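Local coordinates for protein amidohydrolase 2 (Bifidobacterium longum subsp. infantis, PDB 6UVZ) that is probably a hydrolase of the metal-dependent amidohydrolase superfamily, though its substrate and the reaction it carries out are not established, at residues 5-10 against 51-56; 214-219 against 244-249. All blocks are in the same frame, centred on the assembly; numbering follows the deposited sequence.

Contact 1: residues 5-10 against 51-56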
# COMPACT_ATOMS: atom_id res chain seq x y z
N THR A 5 -2.03 11.15 -22.43
CA THR A 5 -1.13 11.85 -21.51
C THR A 5 -1.71 11.96 -20.09
O THR A 5 -2.47 12.88 -19.77
CB THR A 5 -0.71 13.22 -22.08
OG1 THR A 5 0.24 13.84 -21.20
CG2 THR A 5 -1.89 14.18 -22.33
N LEU A 6 -1.35 11.00 -19.24
CA LEU A 6 -1.90 10.88 -17.89
C LEU A 6 -0.77 10.72 -16.89
O LEU A 6 0.15 9.91 -17.10
CB LEU A 6 -2.86 9.69 -17.80
CG LEU A 6 -3.29 9.24 -16.40
CD1 LEU A 6 -4.30 10.20 -15.80
CD2 LEU A 6 -3.85 7.82 -16.45
N ASN A 7 -0.83 11.48 -15.79
CA ASN A 7 0.15 11.38 -14.72
C ASN A 7 -0.26 10.28 -13.75
O ASN A 7 -1.42 10.20 -13.34
CB ASN A 7 0.28 12.71 -13.99
CG ASN A 7 0.74 13.83 -14.90
OD1 ASN A 7 1.51 13.61 -15.83
ND2 ASN A 7 0.28 15.05 -14.62
N VAL A 8 0.70 9.43 -13.39
CA VAL A 8 0.44 8.25 -12.56
C VAL A 8 1.44 8.21 -11.42
O VAL A 8 2.65 8.36 -11.64
CB VAL A 8 0.52 6.95 -13.39
CG1 VAL A 8 0.42 5.73 -12.49
CG2 VAL A 8 -0.58 6.92 -14.44
N ILE A 9 0.94 8.01 -10.20
CA ILE A 9 1.77 7.79 -9.02
C ILE A 9 1.42 6.42 -8.45
O ILE A 9 0.28 6.20 -8.03
CB ILE A 9 1.57 8.89 -7.96
CG1 ILE A 9 2.15 10.22 -8.44
CG2 ILE A 9 2.20 8.47 -6.64
CD1 ILE A 9 2.04 11.33 -7.42
N ASP A 10 2.39 5.51 -8.45
CA ASP A 10 2.18 4.16 -7.96
C ASP A 10 2.30 4.16 -6.44
O ASP A 10 3.41 4.29 -5.91
CB ASP A 10 3.18 3.20 -8.59
CG ASP A 10 2.68 1.77 -8.62
OD1 ASP A 10 2.73 1.15 -9.70
OD2 ASP A 10 2.22 1.27 -7.57
N ASN A 51 2.76 9.17 -17.94
CA ASN A 51 3.88 9.91 -17.36
C ASN A 51 4.08 9.40 -15.93
O ASN A 51 3.36 9.80 -15.01
CB ASN A 51 3.60 11.41 -17.39
CG ASN A 51 4.85 12.23 -17.14
OD1 ASN A 51 5.97 11.78 -17.40
ND2 ASN A 51 4.67 13.45 -16.64
N PHE A 52 5.05 8.51 -15.76
CA PHE A 52 5.31 7.89 -14.46
C PHE A 52 6.04 8.89 -13.56
O PHE A 52 7.21 9.20 -13.79
CB PHE A 52 6.12 6.61 -14.64
CG PHE A 52 6.36 5.86 -13.36
CD1 PHE A 52 5.31 5.59 -12.50
CD2 PHE A 52 7.62 5.40 -13.04
CE1 PHE A 52 5.53 4.89 -11.32
CE2 PHE A 52 7.85 4.70 -11.87
CZ PHE A 52 6.80 4.44 -11.01
N LEU A 53 5.34 9.39 -12.55
CA LEU A 53 5.90 10.38 -11.63
C LEU A 53 6.61 9.77 -10.44
O LEU A 53 7.10 10.51 -9.58
CB LEU A 53 4.79 11.32 -11.14
CG LEU A 53 4.06 12.14 -12.21
CD1 LEU A 53 3.07 13.10 -11.56
CD2 LEU A 53 5.06 12.89 -13.08
N GLY A 54 6.68 8.45 -10.36
CA GLY A 54 7.33 7.77 -9.25
C GLY A 54 6.37 6.87 -8.49
O GLY A 54 5.16 6.87 -8.71
N GLY A 55 6.96 6.11 -7.57
CA GLY A 55 6.22 5.12 -6.82
C GLY A 55 6.51 5.20 -5.33
O GLY A 55 7.45 5.87 -4.89
N VAL A 56 5.68 4.50 -4.56
CA VAL A 56 5.83 4.39 -3.11
C VAL A 56 6.27 2.97 -2.81
O VAL A 56 5.51 2.02 -3.01
CB VAL A 56 4.53 4.74 -2.38
CG1 VAL A 56 4.66 4.44 -0.89
CG2 VAL A 56 4.16 6.20 -2.60
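N7 and N51 sit side by side on neighbouring parallel strands, their side chains pointing the same way, the amide planes 57° apart. N51 ND2 donates to N7 OD1 at 3.3 Å; the acceptor lies close to the amide plane of N51, but the donor stands above the carbonyl plane of N7. With the N51 carboxamide turned anti to the backbone N (chi1 -165°) and that of N7 beside its own, ND2 and OD1 come side by side. On the same flank L53 reaches across to the neighbouring strand: its CD1 packs on N7 CB at 3.7 Å, and its CB meets I9 CG1 at 3.9 Å. F52 turns to the other face, together with V8 and D10. Its CE1 edge approaches D10 CB in the ring plane, at 4.0 Å, while the backbone N of G54 sits over the ring centre. Y45 of helix 38-47 stacks on F52. The D10 carboxylate looks out of the contact, OD1 to S218 OG and OD2 to the backbone N of H12.

The backbone ladder begins with N51 N to L6 O and V8 N to N51 O. L53 N then bonds to V8 O at 3.0 Å, before a beta bulge shifts the register so that D10 pairs with G55. At G54 the backbone has a positive phi, and a CB there would be pressed against the carbonyl O of L53, so glycine suits the position. Two neighbouring parallel strands joined through helix 38-47 form a beta-alpha-beta unit, the building block of the TIM barrel to which the amidohydrolase family belongs.

Contact 2: residues 214-219 against 244-249; sequences VLYSSN and EDFFEN
F246 lays one ring face under Y216, whose CB stands 3.8 Å from the centroid of the F246 ring, 20° off its normal, in a CH-pi contact. V214 meets the same ring at its edge, CG1 to F246 CD1 at 3.5 Å. F246 gets there by carrying its ring anti to the backbone N (chi1 172°), away from its own helix and onto the strand. F247 packs beside F246: its CE2 comes over one face of the Y216 ring, 3.8 Å from Y216 CD1, with the two planes inclined at 35°. Were F246 replaced by an alanine, Y216 CB and V214 CG1 would probably lose their aromatic partner and a gap would open between strand and helix.

Outward from the rings, Y216 N gives F246 O a weak hydrogen bond of 3.0 Å. The hydroxyl of Y216 bonds to Y45 OH. At the rim of the helix, D245 forms a salt bridge with K212, and N249 ND2 makes a weak bond to D245 OD1. The helix therefore meets strand 214-216 mainly through aromatic and aliphatic surface, with the D245-K212 pair lying beyond the apolar centre.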
# COMPACT_ATOMS: atom_id res chain seq x y z
N VAL A 214 -9.15 7.26 -2.53
CA VAL A 214 -8.88 6.02 -3.24
C VAL A 214 -7.58 6.19 -4.02
O VAL A 214 -7.44 7.13 -4.80
CB VAL A 214 -10.03 5.63 -4.18
CG1 VAL A 214 -9.65 4.42 -5.01
CG2 VAL A 214 -11.29 5.34 -3.38
N LEU A 215 -6.64 5.27 -3.80
CA LEU A 215 -5.30 5.36 -4.38
C LEU A 215 -5.11 4.30 -5.45
O LEU A 215 -5.54 3.15 -5.28
CB LEU A 215 -4.23 5.19 -3.30
CG LEU A 215 -4.35 6.04 -2.03
CD1 LEU A 215 -3.40 5.54 -0.96
CD2 LEU A 215 -4.09 7.50 -2.34
N TYR A 216 -4.47 4.67 -6.55
CA TYR A 216 -4.07 3.70 -7.56
C TYR A 216 -2.87 2.91 -7.05
O TYR A 216 -1.89 3.48 -6.58
CB TYR A 216 -3.73 4.37 -8.89
CG TYR A 216 -2.88 3.48 -9.77
CD1 TYR A 216 -3.44 2.39 -10.44
CD2 TYR A 216 -1.52 3.72 -9.93
CE1 TYR A 216 -2.66 1.57 -11.24
CE2 TYR A 216 -0.74 2.90 -10.73
CZ TYR A 216 -1.32 1.83 -11.38
OH TYR A 216 -0.54 1.02 -12.18
N SER A 217 -2.95 1.58 -7.17
CA SER A 217 -1.90 0.69 -6.71
C SER A 217 -1.74 -0.44 -7.72
O SER A 217 -2.73 -1.04 -8.14
CB SER A 217 -2.21 0.14 -5.32
OG SER A 217 -1.39 -0.98 -5.03
N SER A 218 -0.49 -0.73 -8.09
CA SER A 218 -0.20 -1.81 -9.02
C SER A 218 0.16 -3.12 -8.33
O SER A 218 -0.06 -4.19 -8.90
CB SER A 218 0.96 -1.42 -9.95
OG SER A 218 2.17 -1.29 -9.23
N ASN A 219 0.71 -3.06 -7.11
CA ASN A 219 1.19 -4.24 -6.39
C ASN A 219 2.24 -4.99 -7.20
O ASN A 219 2.37 -6.21 -7.09
CB ASN A 219 0.04 -5.16 -6.00
CG ASN A 219 0.38 -6.07 -4.83
OD1 ASN A 219 1.31 -5.80 -4.07
ND2 ASN A 219 -0.37 -7.16 -4.68
N GLU A 244 -7.47 12.16 -12.38
CA GLU A 244 -6.26 12.73 -11.80
C GLU A 244 -6.18 12.46 -10.30
O GLU A 244 -5.08 12.28 -9.76
CB GLU A 244 -6.20 14.24 -12.06
CG GLU A 244 -6.19 14.60 -13.54
CD GLU A 244 -6.09 16.10 -13.76
OE1 GLU A 244 -5.82 16.83 -12.79
OE2 GLU A 244 -6.29 16.54 -14.91
N ASP A 245 -7.32 12.41 -9.61
CA ASP A 245 -7.31 12.13 -8.18
C ASP A 245 -6.90 10.69 -7.91
O ASP A 245 -6.06 10.42 -7.04
CB ASP A 245 -8.68 12.43 -7.58
CG ASP A 245 -9.02 13.91 -7.63
OD1 ASP A 245 -8.11 14.74 -7.44
OD2 ASP A 245 -10.21 14.24 -7.85
N PHE A 246 -7.48 9.74 -8.65
CA PHE A 246 -7.19 8.33 -8.41
C PHE A 246 -5.75 7.97 -8.76
O PHE A 246 -5.18 7.07 -8.14
CB PHE A 246 -8.17 7.46 -9.21
CG PHE A 246 -7.84 6.00 -9.19
CD1 PHE A 246 -8.01 5.25 -8.03
CD2 PHE A 246 -7.37 5.36 -10.32
CE1 PHE A 246 -7.71 3.90 -8.01
CE2 PHE A 246 -7.07 4.01 -10.31
CZ PHE A 246 -7.24 3.28 -9.15
N PHE A 247 -5.15 8.67 -9.72
CA PHE A 247 -3.84 8.27 -10.24
C PHE A 247 -2.67 9.07 -9.69
O PHE A 247 -1.53 8.62 -9.83
CB PHE A 247 -3.83 8.35 -11.77
CG PHE A 247 -4.43 7.15 -12.45
CD1 PHE A 247 -5.73 7.19 -12.93
CD2 PHE A 247 -3.70 5.99 -12.60
CE1 PHE A 247 -6.29 6.08 -13.55
CE2 PHE A 247 -4.25 4.88 -13.23
CZ PHE A 247 -5.54 4.93 -13.70
N GLU A 248 -2.90 10.22 -9.07
CA GLU A 248 -1.78 10.97 -8.51
C GLU A 248 -2.17 11.90 -7.37
O GLU A 248 -1.42 12.04 -6.40
CB GLU A 248 -1.07 11.77 -9.61
CG GLU A 248 -1.94 12.80 -10.32
CD GLU A 248 -1.13 13.94 -10.90
OE1 GLU A 248 -0.06 14.26 -10.34
OE2 GLU A 248 -1.57 14.53 -11.92
N ASN A 249 -3.33 12.55 -7.46
CA ASN A 249 -3.65 13.62 -6.52
C ASN A 249 -3.98 13.09 -5.14
O ASN A 249 -3.63 13.71 -4.13
CB ASN A 249 -4.79 14.48 -7.07
CG ASN A 249 -4.35 15.38 -8.20
OD1 ASN A 249 -3.20 15.82 -8.25
ND2 ASN A 249 -5.26 15.66 -9.13

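In the fold
The 5-10/51-56 pair is complete early in the chain, long before 214-219 begins, yet the two centres are about 9 Å apart. Both contacts belong to one parallel sheet: contact 1 pairs its first two strands, 7-13 and 51-58, while contact 2 sets helix 244-254 against the last, 214-216. A direct tie between them is I9 N to F247 O at 2.6 Å, a probable hydrogen bond from the first strand to the helix. Y216 also bonds to S11 through the backbone, bringing the last strand up to the first. Together the contacts lie where the beginning and end of the chain meet, consistent with closure of the barrel expected for this family.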